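Local coordinates for protein ComZ (Thermus thermophilus, PDB 6QVI) that probably acts as a DNA receptor at the tip of a type IV pilus during natural competence, the uptake of DNA from outside the cell, at residues T477-A480 with G481-S485; L212-Y216 with G217-V221; F435-E438 with G439-Q443; D133-Q137 with A138-G142; G266-L270 with S271-P275. One frame throughout, in Å; residues are numbered along the deposited sequence.

All five contacts are local bends of one chain, and all five lie on or beside the parallel coils of the beta-solenoid domain. Interactions 2 and 3 are buried corners where one strand turns into the next, and across each bend only aliphatic side chains meet. Interaction 4 is also buried, but there an amide and a leucine meet the edge of a ring where the chain enters the solenoid. Interactions 1 and 5 lie nearer the surface: the first is a hydrogen-bonded turn, the second a proline-rich loop. Tyr-442 of interaction 3 reaches the turn of interaction 1 through its hydroxyl, while Arg-213 of interaction 2 makes a salt bridge to Asp-269 of interaction 5.

Interaction 1: T477-A480 with G481-S485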
loop_
_atom_site.group_PDB
_atom_site.type_symbol
_atom_site.label_atom_id
_atom_site.label_comp_id
_atom_site.label_asym_id
_atom_site.label_seq_id
_atom_site.Cartn_x
_atom_site.Cartn_y
_atom_site.Cartn_z
ATOM N N THR A 477 -3.013 -22.087 -4.209
ATOM C CA THR A 477 -3.438 -22.797 -3.022
ATOM C C THR A 477 -3.262 -24.265 -3.217
ATOM O O THR A 477 -3.406 -24.751 -4.298
ATOM C CB THR A 477 -4.892 -22.515 -2.744
ATOM O OG1 THR A 477 -5.105 -21.130 -2.917
ATOM C CG2 THR A 477 -5.216 -22.829 -1.348
ATOM N N THR A 478 -2.937 -24.988 -2.168
ATOM C CA THR A 478 -2.725 -26.401 -2.339
ATOM C C THR A 478 -3.503 -27.186 -1.364
ATOM O O THR A 478 -3.896 -26.665 -0.331
ATOM C CB THR A 478 -1.293 -26.769 -2.068
ATOM O OG1 THR A 478 -0.837 -26.009 -0.954
ATOM C CG2 THR A 478 -0.475 -26.490 -3.259
ATOM N N SER A 479 -3.668 -28.466 -1.679
ATOM C CA SER A 479 -4.438 -29.339 -0.805
ATOM C C SER A 479 -3.681 -29.646 0.481
ATOM O O SER A 479 -4.295 -29.806 1.546
ATOM C CB SER A 479 -4.797 -30.611 -1.532
ATOM O OG SER A 479 -3.780 -31.560 -1.255
ATOM N N ALA A 480 -2.376 -29.894 0.393
ATOM C CA ALA A 480 -1.616 -30.249 1.591
ATOM C C ALA A 480 -0.176 -29.764 1.457
ATOM O O ALA A 480 0.288 -29.433 0.362
ATOM C CB ALA A 480 -1.672 -31.742 1.847
ATOM N N GLY A 481 0.528 -29.724 2.591
ATOM C CA GLY A 481 1.920 -29.306 2.566
ATOM C C GLY A 481 2.774 -30.154 1.646
ATOM O O GLY A 481 3.697 -29.642 0.996
ATOM N N ASN A 482 2.462 -31.457 1.574
ATOM C CA ASN A 482 3.030 -32.396 0.611
ATOM C C ASN A 482 2.996 -31.876 -0.823
ATOM O O ASN A 482 3.837 -32.253 -1.644
ATOM C CB ASN A 482 2.206 -33.682 0.673
ATOM C CG ASN A 482 1.825 -34.048 2.089
ATOM O OD1 ASN A 482 2.440 -33.580 3.048
ATOM N ND2 ASN A 482 0.758 -34.829 2.232
ATOM N N GLN A 483 1.999 -31.078 -1.115
ATOM C CA GLN A 483 1.762 -30.698 -2.478
ATOM C C GLN A 483 2.354 -29.449 -3.000
ATOM O O GLN A 483 2.674 -28.554 -2.287
ATOM C CB GLN A 483 0.259 -30.620 -2.681
ATOM C CG GLN A 483 -0.217 -31.188 -3.998
ATOM C CD GLN A 483 -0.231 -32.681 -3.987
ATOM O OE1 GLN A 483 -0.329 -33.294 -2.938
ATOM N NE2 GLN A 483 -0.148 -33.274 -5.153
ATOM N N MET A 484 2.482 -29.417 -4.299
ATOM C CA MET A 484 2.963 -28.251 -4.969
ATOM C C MET A 484 2.163 -27.997 -6.227
ATOM O O MET A 484 2.525 -27.148 -7.026
ATOM C CB MET A 484 4.420 -28.405 -5.299
ATOM C CG MET A 484 5.299 -28.156 -4.103
ATOM S SD MET A 484 6.375 -26.819 -4.498
ATOM C CE MET A 484 6.382 -26.928 -6.270
ATOM N N SER A 485 1.079 -28.747 -6.402
ATOM C CA SER A 485 0.198 -28.608 -7.537
ATOM C C SER A 485 -0.840 -27.609 -7.136
ATOM O O SER A 485 -1.439 -27.692 -6.084
ATOM C CB SER A 485 -0.414 -29.942 -7.919
ATOM O OG SER A 485 0.481 -30.660 -8.751
#
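With chi1 at 39°, Thr-478 sets OG1 between its backbone N and carbonyl carbon and swings CG2 beside the N, toward the returning chain, where it lies 3.2 Å from Ser-485 O. The return is made by a beta turn just after strand 474-478, a strand of the beta-solenoid domain. Gly-481 and Asn-482, the two central residues, both take helical backbone angles, close to a type I or III turn. This turn is closed by Gln-483 N donating to Ala-480 O at 2.8 Å, with an N-H...O angle of 152°. The donor stands well above the carbonyl plane, 55° out of it, and so is not aimed at a lone pair.

Beyond the turn, the methyl CG2 of Thr-478 also lies near the Gln-483 backbone, 3.9 Å from Gln-483 O. The same threonine's OG1 is hydrogen-bonded to Tyr-442 OH and to Val-460 O of the adjacent strand. Since Tyr-442 OH also bonds Gln-483 O, one phenol ties the strand end to the far limb of the turn. The Asn-482 amide comes near the alanine methyl, with ND2 3.9 Å from Ala-480 CB.

Interaction 2: L212-Y216 with G217-V221; sequences LRVQY and GKISV
Between Val-214 and Gly-217 the backbone leaves strand 212-214, bends, and sets off again as strand 218-221 in a new direction. The two strands do not pair with each other: the first lies between strands 160-162 and 237-239, the second between 172-176 and 246-247, so the bend is a corner of a beta-solenoid coil. Gln-215, with helical angles, and Gly-217, with phi at 123°, make the bend; in the glycine's conformation a CB would run into Tyr-216 O. The carbonyl O of Gly-217 sits 3.9 Å from Val-214 CG1.

Three aliphatic side chains meet inside the corner. Ile-219 holds CG1 between its backbone N and carbonyl carbon (chi1 70°), which leaves CG2 beside the N and facing the first strand. CG2 meets Val-214 CG2 at 3.9 Å, where the two side chains cross obliquely. The longer branch extends to CD1, which approaches Leu-212 CD2 tip to tip at 4.1 Å. Ile-174 touches both Leu-212 and Ile-219, and Val-239 touches both Val-214 and Ile-219, so the neighbouring coils continue the cluster.

Only methyl groups join the strands here. The corner is therefore probably held by the exclusion of water and by fit of shape, while the backbone polar groups of strand 212-214 are engaged by the coils next to it.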
loop_
_atom_site.group_PDB
_atom_site.type_symbol
_atom_site.label_atom_id
_atom_site.label_comp_id
_atom_site.label_asym_id
_atom_site.label_seq_id
_atom_site.Cartn_x
_atom_site.Cartn_y
_atom_site.Cartn_z
ATOM N N LEU A 212 -11.409 -4.332 -6.706
ATOM C CA LEU A 212 -10.843 -5.258 -7.676
ATOM C C LEU A 212 -10.356 -4.474 -8.879
ATOM O O LEU A 212 -11.163 -3.947 -9.639
ATOM C CB LEU A 212 -11.884 -6.296 -8.093
ATOM C CG LEU A 212 -11.520 -7.403 -9.079
ATOM C CD1 LEU A 212 -10.145 -7.847 -8.840
ATOM C CD2 LEU A 212 -12.491 -8.578 -9.000
ATOM N N ARG A 213 -9.050 -4.438 -9.087
ATOM C CA ARG A 213 -8.482 -3.739 -10.223
ATOM C C ARG A 213 -7.678 -4.722 -11.060
ATOM O O ARG A 213 -6.841 -5.467 -10.532
ATOM C CB ARG A 213 -7.591 -2.566 -9.793
ATOM C CG ARG A 213 -8.320 -1.435 -9.064
ATOM C CD ARG A 213 -7.477 -0.155 -8.962
ATOM N NE ARG A 213 -7.474 0.362 -7.597
ATOM C CZ ARG A 213 -7.908 1.564 -7.242
ATOM N NH1 ARG A 213 -8.395 2.387 -8.158
ATOM N NH2 ARG A 213 -7.856 1.946 -5.970
ATOM N N VAL A 214 -7.867 -4.653 -12.350
ATOM C CA VAL A 214 -7.137 -5.472 -13.243
ATOM C C VAL A 214 -6.729 -4.583 -14.356
ATOM O O VAL A 214 -7.529 -4.208 -15.144
ATOM C CB VAL A 214 -8.002 -6.556 -13.816
ATOM C CG1 VAL A 214 -7.321 -7.163 -15.001
ATOM C CG2 VAL A 214 -8.276 -7.594 -12.777
ATOM N N GLN A 215 -5.465 -4.249 -14.423
ATOM C CA GLN A 215 -5.006 -3.373 -15.452
ATOM C C GLN A 215 -5.048 -3.913 -16.846
ATOM O O GLN A 215 -5.377 -3.193 -17.745
ATOM C CB GLN A 215 -3.617 -2.891 -15.158
ATOM C CG GLN A 215 -2.973 -2.310 -16.380
ATOM C CD GLN A 215 -1.628 -1.724 -16.102
ATOM O OE1 GLN A 215 -1.012 -2.024 -15.107
ATOM N NE2 GLN A 215 -1.164 -0.882 -16.989
ATOM N N TYR A 216 -4.683 -5.158 -17.062
ATOM C CA TYR A 216 -4.739 -5.691 -18.407
ATOM C C TYR A 216 -5.488 -6.984 -18.430
ATOM O O TYR A 216 -5.067 -7.925 -17.838
ATOM C CB TYR A 216 -3.352 -5.970 -18.953
ATOM C CG TYR A 216 -2.514 -4.763 -19.241
ATOM C CD1 TYR A 216 -2.887 -3.845 -20.175
ATOM C CD2 TYR A 216 -1.337 -4.566 -18.593
ATOM C CE1 TYR A 216 -2.114 -2.749 -20.433
ATOM C CE2 TYR A 216 -0.566 -3.476 -18.843
ATOM C CZ TYR A 216 -0.964 -2.571 -19.758
ATOM O OH TYR A 216 -0.184 -1.487 -19.999
ATOM N N GLY A 217 -6.600 -7.032 -19.138
ATOM C CA GLY A 217 -7.376 -8.248 -19.245
ATOM C C GLY A 217 -8.818 -8.168 -18.815
ATOM O O GLY A 217 -9.256 -7.158 -18.347
ATOM N N LYS A 218 -9.545 -9.252 -19.031
ATOM C CA LYS A 218 -10.934 -9.423 -18.634
ATOM C C LYS A 218 -11.022 -10.325 -17.398
ATOM O O LYS A 218 -10.017 -10.840 -16.912
ATOM C CB LYS A 218 -11.750 -9.984 -19.797
ATOM C CG LYS A 218 -11.579 -9.219 -21.094
ATOM C CD LYS A 218 -11.959 -10.077 -22.267
ATOM C CE LYS A 218 -13.440 -10.047 -22.434
ATOM N NZ LYS A 218 -13.821 -8.722 -23.021
ATOM N N ILE A 219 -12.231 -10.457 -16.852
ATOM C CA ILE A 219 -12.519 -11.340 -15.730
ATOM C C ILE A 219 -13.910 -11.905 -15.919
ATOM O O ILE A 219 -14.796 -11.258 -16.493
ATOM C CB ILE A 219 -12.441 -10.658 -14.347
ATOM C CG1 ILE A 219 -13.595 -9.676 -14.151
ATOM C CG2 ILE A 219 -11.104 -9.972 -14.132
ATOM C CD1 ILE A 219 -13.965 -9.484 -12.717
ATOM N N SER A 220 -14.092 -13.138 -15.452
ATOM C CA SER A 220 -15.379 -13.822 -15.498
ATOM C C SER A 220 -15.786 -14.149 -14.073
ATOM O O SER A 220 -14.943 -14.482 -13.239
ATOM C CB SER A 220 -15.320 -15.103 -16.350
ATOM O OG SER A 220 -16.614 -15.530 -16.756
ATOM N N VAL A 221 -17.074 -14.044 -13.783
ATOM C CA VAL A 221 -17.565 -14.280 -12.437
ATOM C C VAL A 221 -18.798 -15.177 -12.529
ATOM O O VAL A 221 -19.834 -14.773 -13.082
ATOM C CB VAL A 221 -17.868 -12.965 -11.710
ATOM C CG1 VAL A 221 -18.814 -13.203 -10.555
ATOM C CG2 VAL A 221 -16.582 -12.346 -11.223
#

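Interaction 3: F435-E438 with G439-Q443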
loop_
_atom_site.group_PDB
_atom_site.type_symbol
_atom_site.label_atom_id
_atom_site.label_comp_id
_atom_site.label_asym_id
_atom_site.label_seq_id
_atom_site.Cartn_x
_atom_site.Cartn_y
_atom_site.Cartn_z
ATOM N N PHE A 435 8.960 -9.810 4.543
ATOM C CA PHE A 435 9.716 -10.855 3.872
ATOM C C PHE A 435 9.748 -10.579 2.381
ATOM O O PHE A 435 8.696 -10.514 1.733
ATOM C CB PHE A 435 9.109 -12.218 4.162
ATOM C CG PHE A 435 9.295 -12.640 5.583
ATOM C CD1 PHE A 435 10.385 -13.423 5.945
ATOM C CD2 PHE A 435 8.415 -12.205 6.571
ATOM C CE1 PHE A 435 10.579 -13.790 7.250
ATOM C CE2 PHE A 435 8.610 -12.572 7.877
ATOM C CZ PHE A 435 9.694 -13.373 8.218
ATOM N N VAL A 436 10.953 -10.460 1.841
ATOM C CA VAL A 436 11.156 -10.361 0.405
ATOM C C VAL A 436 11.785 -11.674 -0.016
ATOM O O VAL A 436 12.818 -12.076 0.529
ATOM C CB VAL A 436 12.033 -9.156 0.025
ATOM C CG1 VAL A 436 12.261 -9.083 -1.483
ATOM C CG2 VAL A 436 11.382 -7.873 0.519
ATOM N N ALA A 437 11.135 -12.365 -0.949
ATOM C CA ALA A 437 11.687 -13.584 -1.527
ATOM C C ALA A 437 11.675 -13.439 -3.042
ATOM O O ALA A 437 10.602 -13.321 -3.646
ATOM C CB ALA A 437 10.876 -14.812 -1.093
ATOM N N GLU A 438 12.860 -13.479 -3.659
ATOM C CA GLU A 438 12.909 -13.339 -5.109
ATOM C C GLU A 438 12.327 -14.563 -5.789
ATOM O O GLU A 438 11.873 -14.478 -6.937
ATOM C CB GLU A 438 14.359 -13.079 -5.566
ATOM C CG GLU A 438 14.575 -13.141 -7.075
ATOM C CD GLU A 438 15.966 -12.612 -7.540
ATOM O OE1 GLU A 438 16.129 -12.382 -8.773
ATOM O OE2 GLU A 438 16.880 -12.418 -6.702
ATOM N N GLY A 439 12.300 -15.691 -5.090
ATOM C CA GLY A 439 11.765 -16.907 -5.661
ATOM C C GLY A 439 10.350 -17.117 -5.165
ATOM O O GLY A 439 9.503 -16.218 -5.298
ATOM N N ASP A 440 10.082 -18.291 -4.600
ATOM C CA ASP A 440 8.758 -18.686 -4.145
ATOM C C ASP A 440 8.629 -18.612 -2.627
ATOM O O ASP A 440 9.616 -18.690 -1.885
ATOM C CB ASP A 440 8.447 -20.106 -4.603
ATOM C CG ASP A 440 8.333 -20.229 -6.106
ATOM O OD1 ASP A 440 8.488 -19.210 -6.819
ATOM O OD2 ASP A 440 8.101 -21.367 -6.575
ATOM N N ILE A 441 7.380 -18.512 -2.167
ATOM C CA ILE A 441 7.046 -18.580 -0.746
ATOM C C ILE A 441 5.995 -19.655 -0.544
ATOM O O ILE A 441 4.939 -19.633 -1.183
ATOM C CB ILE A 441 6.521 -17.252 -0.173
ATOM C CG1 ILE A 441 7.622 -16.216 -0.130
ATOM C CG2 ILE A 441 5.947 -17.479 1.244
ATOM C CD1 ILE A 441 7.260 -15.106 0.729
ATOM N N TYR A 442 6.255 -20.545 0.393
ATOM C CA TYR A 442 5.320 -21.582 0.768
ATOM C C TYR A 442 5.036 -21.394 2.243
ATOM O O TYR A 442 5.953 -21.503 3.071
ATOM C CB TYR A 442 5.901 -22.972 0.492
ATOM C CG TYR A 442 4.864 -24.062 0.280
ATOM C CD1 TYR A 442 3.881 -24.321 1.227
ATOM C CD2 TYR A 442 4.835 -24.786 -0.908
ATOM C CE1 TYR A 442 2.926 -25.300 1.004
ATOM C CE2 TYR A 442 3.886 -25.747 -1.146
ATOM C CZ TYR A 442 2.932 -26.014 -0.189
ATOM O OH TYR A 442 1.980 -26.995 -0.438
ATOM N N GLN A 443 3.771 -21.147 2.575
ATOM C CA GLN A 443 3.336 -21.077 3.967
ATOM C C GLN A 443 2.528 -22.331 4.322
ATOM O O GLN A 443 1.396 -22.504 3.850
ATOM C CB GLN A 443 2.510 -19.817 4.212
ATOM C CG GLN A 443 1.661 -19.877 5.464
ATOM C CD GLN A 443 0.730 -18.706 5.559
ATOM O OE1 GLN A 443 0.889 -17.726 4.835
ATOM N NE2 GLN A 443 -0.222 -18.763 6.481
#
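Ala-437 and Ile-441 meet across a bend that begins just after strand 432-437. Together with Glu-438 before it, whose backbone angles are helical, Gly-439 (psi -126°) turns the chain away from the line of that strand toward the next face of the beta-solenoid. Asp-440 comes next: its CB points away from the first strand, but its carbonyl O lies 4.2 Å from Ala-437 CB. Both carboxylate oxygens have partners elsewhere, OD1 accepting from Thr-457 N and OD2 forming a salt bridge with Arg-459, while the backbone N of Asp-440 donates to Asn-412 OD1.

Ile-441 carries the contact. Its CG1 lies beside the backbone N, anti to the carbonyl carbon (chi1 -69°), which turns the longer branch back toward the first strand. CG1 sits 3.7 Å from Ala-437 CB and CD1 follows at 4.1 Å from the same methyl, so both carbons of the ethyl arm touch the alanine methyl. The corner is thus an aliphatic one, with a small residue on one limb and a branched one on the other. Tyr-442 and Gln-443 carry the new strand onward; the tyrosine ring forms a cation-pi pair with Arg-444.

Strand 432-437 runs parallel to and between strands 398-406 and 451-454, and strand 441-443 likewise lies between 409-415 and 457-461. Ala-437 packs on Val-403 from one neighbouring coil, whereas Ile-441 rests on Val-452, Ala-454 and Phe-458 from the other.

Interaction 4: D133-Q137 with A138-G142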
loop_
_atom_site.group_PDB
_atom_site.type_symbol
_atom_site.label_atom_id
_atom_site.label_comp_id
_atom_site.label_asym_id
_atom_site.label_seq_id
_atom_site.Cartn_x
_atom_site.Cartn_y
_atom_site.Cartn_z
ATOM N N ASP A 133 -2.241 8.002 -3.898
ATOM C CA ASP A 133 -3.164 6.896 -3.665
ATOM C C ASP A 133 -2.388 5.584 -3.472
ATOM O O ASP A 133 -2.364 4.686 -4.323
ATOM C CB ASP A 133 -4.204 6.802 -4.786
ATOM C CG ASP A 133 -5.247 5.705 -4.536
ATOM O OD1 ASP A 133 -5.348 5.234 -3.374
ATOM O OD2 ASP A 133 -5.976 5.329 -5.490
ATOM N N TYR A 134 -1.747 5.507 -2.309
ATOM C CA TYR A 134 -1.014 4.305 -1.933
ATOM C C TYR A 134 -1.964 3.120 -1.990
ATOM O O TYR A 134 -2.915 3.034 -1.208
ATOM C CB TYR A 134 -0.427 4.484 -0.527
ATOM C CG TYR A 134 0.834 5.354 -0.468
ATOM C CD1 TYR A 134 2.010 4.953 -1.109
ATOM C CD2 TYR A 134 0.826 6.612 0.152
ATOM C CE1 TYR A 134 3.162 5.733 -1.068
ATOM C CE2 TYR A 134 1.972 7.411 0.185
ATOM C CZ TYR A 134 3.141 6.964 -0.431
ATOM O OH TYR A 134 4.297 7.722 -0.418
ATOM N N LEU A 135 -1.669 2.176 -2.881
ATOM C CA LEU A 135 -2.557 1.041 -3.100
ATOM C C LEU A 135 -2.676 0.188 -1.855
ATOM O O LEU A 135 -1.691 -0.049 -1.131
ATOM C CB LEU A 135 -2.058 0.204 -4.272
ATOM C CG LEU A 135 -2.092 0.987 -5.582
ATOM C CD1 LEU A 135 -1.907 0.072 -6.771
ATOM C CD2 LEU A 135 -3.434 1.749 -5.683
ATOM N N GLU A 136 -3.906 -0.249 -1.591
ATOM C CA GLU A 136 -4.207 -1.026 -0.394
ATOM C C GLU A 136 -5.005 -2.255 -0.800
ATOM O O GLU A 136 -6.212 -2.156 -1.054
ATOM C CB GLU A 136 -4.948 -0.201 0.649
ATOM C CG GLU A 136 -4.073 0.885 1.232
ATOM C CD GLU A 136 -4.687 1.523 2.452
ATOM O OE1 GLU A 136 -5.849 1.184 2.775
ATOM O OE2 GLU A 136 -3.998 2.352 3.097
ATOM N N GLN A 137 -4.319 -3.400 -0.875
ATOM C CA GLN A 137 -4.982 -4.625 -1.290
ATOM C C GLN A 137 -4.373 -5.802 -0.530
ATOM O O GLN A 137 -3.210 -5.765 -0.112
ATOM C CB GLN A 137 -4.871 -4.795 -2.822
ATOM C CG GLN A 137 -3.413 -4.917 -3.281
ATOM C CD GLN A 137 -2.703 -3.586 -3.445
ATOM O OE1 GLN A 137 -3.191 -2.696 -4.124
ATOM N NE2 GLN A 137 -1.576 -3.426 -2.767
ATOM N N ALA A 138 -5.156 -6.870 -0.378
ATOM C CA ALA A 138 -4.592 -8.043 0.269
ATOM C C ALA A 138 -3.659 -8.771 -0.660
ATOM O O ALA A 138 -2.674 -9.367 -0.200
ATOM C CB ALA A 138 -5.683 -9.013 0.732
ATOM N N ILE A 139 -3.947 -8.747 -1.933
ATOM C CA ILE A 139 -3.135 -9.450 -2.867
ATOM C C ILE A 139 -2.888 -8.666 -4.088
ATOM O O ILE A 139 -3.794 -8.317 -4.759
ATOM C CB ILE A 139 -3.882 -10.666 -3.374
ATOM C CG1 ILE A 139 -3.958 -11.724 -2.313
ATOM C CG2 ILE A 139 -3.201 -11.262 -4.572
ATOM C CD1 ILE A 139 -4.703 -12.926 -2.797
ATOM N N PHE A 140 -1.639 -8.423 -4.394
ATOM C CA PHE A 140 -1.306 -7.725 -5.585
ATOM C C PHE A 140 -0.696 -8.765 -6.456
ATOM O O PHE A 140 0.273 -9.326 -6.094
ATOM C CB PHE A 140 -0.296 -6.674 -5.265
ATOM C CG PHE A 140 0.059 -5.837 -6.418
ATOM C CD1 PHE A 140 -0.381 -4.571 -6.507
ATOM C CD2 PHE A 140 0.824 -6.332 -7.406
ATOM C CE1 PHE A 140 -0.057 -3.790 -7.564
ATOM C CE2 PHE A 140 1.161 -5.567 -8.470
ATOM C CZ PHE A 140 0.716 -4.288 -8.552
ATOM N N ALA A 141 -1.270 -9.038 -7.606
ATOM C CA ALA A 141 -0.745 -10.067 -8.464
ATOM C C ALA A 141 -0.036 -9.540 -9.654
ATOM O O ALA A 141 -0.394 -8.537 -10.175
ATOM C CB ALA A 141 -1.835 -10.982 -8.907
ATOM N N GLY A 142 0.943 -10.272 -10.127
ATOM C CA GLY A 142 1.730 -9.815 -11.229
ATOM C C GLY A 142 1.416 -10.225 -12.617
ATOM O O GLY A 142 0.429 -9.860 -13.157
#
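Gln-137 and Phe-140 run side by side and point the same way, the amide of one set against the rim of the other's ring. The glutamine gets there by two bends: CG stands between the backbone N and carbonyl carbon (chi1 62°), and a second bend at chi2, -83°, brings the amide round. Its CD then lies in the plane of the ring, 4.0 Å from Phe-140 CD1, with amide and ring planes almost perpendicular at 86°. Halfway along, Gln-137 CG rests 3.7 Å from Ile-139 O.

Leu-135 CD1 comes to the ring's edge as well, 4.4 Å from Phe-140 CE1. The chain is here passing from strand 120-130 of the pseudopilin-like domain into strand 139-141, which lies between parallel strands 160-162 and 469-472 of the beta-solenoid. Replacing Gln-137 by an alanine would probably open a gap at the CD1 edge of Phe-140, leaving Leu-135 as the ring's remaining neighbour from this loop. The phenylalanine ring is stacked with Tyr-161, a residue that both Leu-135 and Gln-137 also touch. Ala-138 turns its methyl the other way, onto Val-494, Tyr-496 and Ile-156.

Interaction 5: G266-L270 with S271-P275; sequences GGFDL and SDPPP
Phe-268 and Leu-270 both pack on Pro-273, and the chain comes to them through Gly-266, the last residue of strand 265-266, and Gly-267. Phe-268 extends its ring with CG anti to the backbone N (chi1 -179°), bringing the CE2-CZ edge to the proline. Pro-273 CB lies in the plane of that ring, 3.4 Å from Phe-268 CZ, and Pro-273 CG is 3.7 Å from Phe-268 CE2. The proline therefore meets the ring's edge and not its face. With an alanine in place of Phe-268, Pro-273 would probably lose its main partner within the loop and the proline-rich limb would be less firmly placed.

Asp-269 points its CB away from the second segment, and its OD2 forms a salt bridge with Arg-213 NH1. Leu-270 follows with a looser touch, its CB 4.2 Å from Pro-273 CB. From there Ser-271 leads to Asp-272, whose left-handed backbone conformation (phi 51°) helps turn the chain so that Pro-273 comes back beside the two hydrophobic residues.

The loop belongs to the connection between strand 265-266 and helix 294-301 and lies along the outside of the beta-solenoid. At its start Gly-266 and Phe-268 are tied by backbone hydrogen bonds to Val-239 and Gly-240, at the end of strand 237-239. Leu-270, Pro-273 and Pro-274 then lie against Tyr-161 of strand 160-162, and Pro-274 also touches Leu-135.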
loop_
_atom_site.group_PDB
_atom_site.type_symbol
_atom_site.label_atom_id
_atom_site.label_comp_id
_atom_site.label_asym_id
_atom_site.label_seq_id
_atom_site.Cartn_x
_atom_site.Cartn_y
_atom_site.Cartn_z
ATOM N N GLY A 266 -16.266 -0.048 -13.815
ATOM C CA GLY A 266 -15.837 0.264 -15.166
ATOM C C GLY A 266 -14.504 -0.345 -15.571
ATOM O O GLY A 266 -14.116 -1.401 -15.062
ATOM N N GLY A 267 -13.710 0.390 -16.343
ATOM C CA GLY A 267 -12.415 -0.101 -16.749
ATOM C C GLY A 267 -11.384 0.226 -15.702
ATOM O O GLY A 267 -11.696 0.727 -14.625
ATOM N N PHE A 268 -10.140 -0.123 -16.002
ATOM C CA PHE A 268 -9.042 0.152 -15.086
ATOM C C PHE A 268 -8.973 1.657 -14.872
ATOM O O PHE A 268 -8.941 2.434 -15.841
ATOM C CB PHE A 268 -7.740 -0.380 -15.672
ATOM C CG PHE A 268 -6.530 -0.180 -14.798
ATOM C CD1 PHE A 268 -6.308 -0.946 -13.645
ATOM C CD2 PHE A 268 -5.585 0.759 -15.154
ATOM C CE1 PHE A 268 -5.141 -0.764 -12.892
ATOM C CE2 PHE A 268 -4.444 0.961 -14.392
ATOM C CZ PHE A 268 -4.220 0.215 -13.267
ATOM N N ASP A 269 -9.048 2.065 -13.609
ATOM C CA ASP A 269 -9.245 3.459 -13.208
ATOM C C ASP A 269 -7.971 4.142 -12.725
ATOM O O ASP A 269 -8.008 4.895 -11.753
ATOM C CB ASP A 269 -10.296 3.515 -12.121
ATOM C CG ASP A 269 -9.805 2.912 -10.845
ATOM O OD1 ASP A 269 -9.077 1.886 -10.897
ATOM O OD2 ASP A 269 -10.158 3.453 -9.787
ATOM N N LEU A 270 -6.820 3.913 -13.351
ATOM C CA LEU A 270 -5.608 4.540 -12.850
ATOM C C LEU A 270 -4.734 5.017 -13.995
ATOM O O LEU A 270 -4.516 4.302 -14.976
ATOM C CB LEU A 270 -4.788 3.584 -11.988
ATOM C CG LEU A 270 -5.257 3.092 -10.619
ATOM C CD1 LEU A 270 -4.231 2.060 -9.997
ATOM C CD2 LEU A 270 -5.533 4.234 -9.685
ATOM N N SER A 271 -4.246 6.232 -13.853
ATOM C CA SER A 271 -3.167 6.761 -14.661
ATOM C C SER A 271 -1.888 6.567 -13.862
ATOM O O SER A 271 -1.913 6.526 -12.627
ATOM C CB SER A 271 -3.394 8.232 -14.995
ATOM O OG SER A 271 -4.060 8.902 -13.931
ATOM N N ASP A 272 -0.782 6.369 -14.571
ATOM C CA ASP A 272 0.502 6.065 -13.963
ATOM C C ASP A 272 0.368 4.903 -12.972
ATOM O O ASP A 272 0.670 5.056 -11.779
ATOM C CB ASP A 272 1.073 7.300 -13.272
ATOM C CG ASP A 272 1.055 8.531 -14.167
ATOM O OD1 ASP A 272 1.448 9.624 -13.699
ATOM O OD2 ASP A 272 0.618 8.410 -15.336
ATOM N N PRO A 273 -0.122 3.772 -13.430
ATOM C CA PRO A 273 -0.240 2.685 -12.494
ATOM C C PRO A 273 1.088 2.016 -12.431
ATOM O O PRO A 273 1.805 1.978 -13.403
ATOM C CB PRO A 273 -1.226 1.793 -13.180
ATOM C CG PRO A 273 -0.890 1.944 -14.602
ATOM C CD PRO A 273 -0.455 3.350 -14.790
ATOM N N PRO A 274 1.406 1.469 -11.279
ATOM C CA PRO A 274 2.640 0.788 -10.932
ATOM C C PRO A 274 2.720 -0.569 -11.507
ATOM O O PRO A 274 1.747 -1.258 -11.553
ATOM C CB PRO A 274 2.517 0.636 -9.442
ATOM C CG PRO A 274 1.082 0.492 -9.229
ATOM C CD PRO A 274 0.446 1.434 -10.183
ATOM N N PRO A 275 3.894 -0.950 -11.952
ATOM C CA PRO A 275 4.138 -2.271 -12.488
ATOM C C PRO A 275 4.487 -3.217 -11.371
ATOM O O PRO A 275 4.707 -2.793 -10.270
ATOM C CB PRO A 275 5.349 -2.042 -13.349
ATOM C CG PRO A 275 6.079 -1.004 -12.627
ATOM C CD PRO A 275 5.064 -0.088 -12.068
#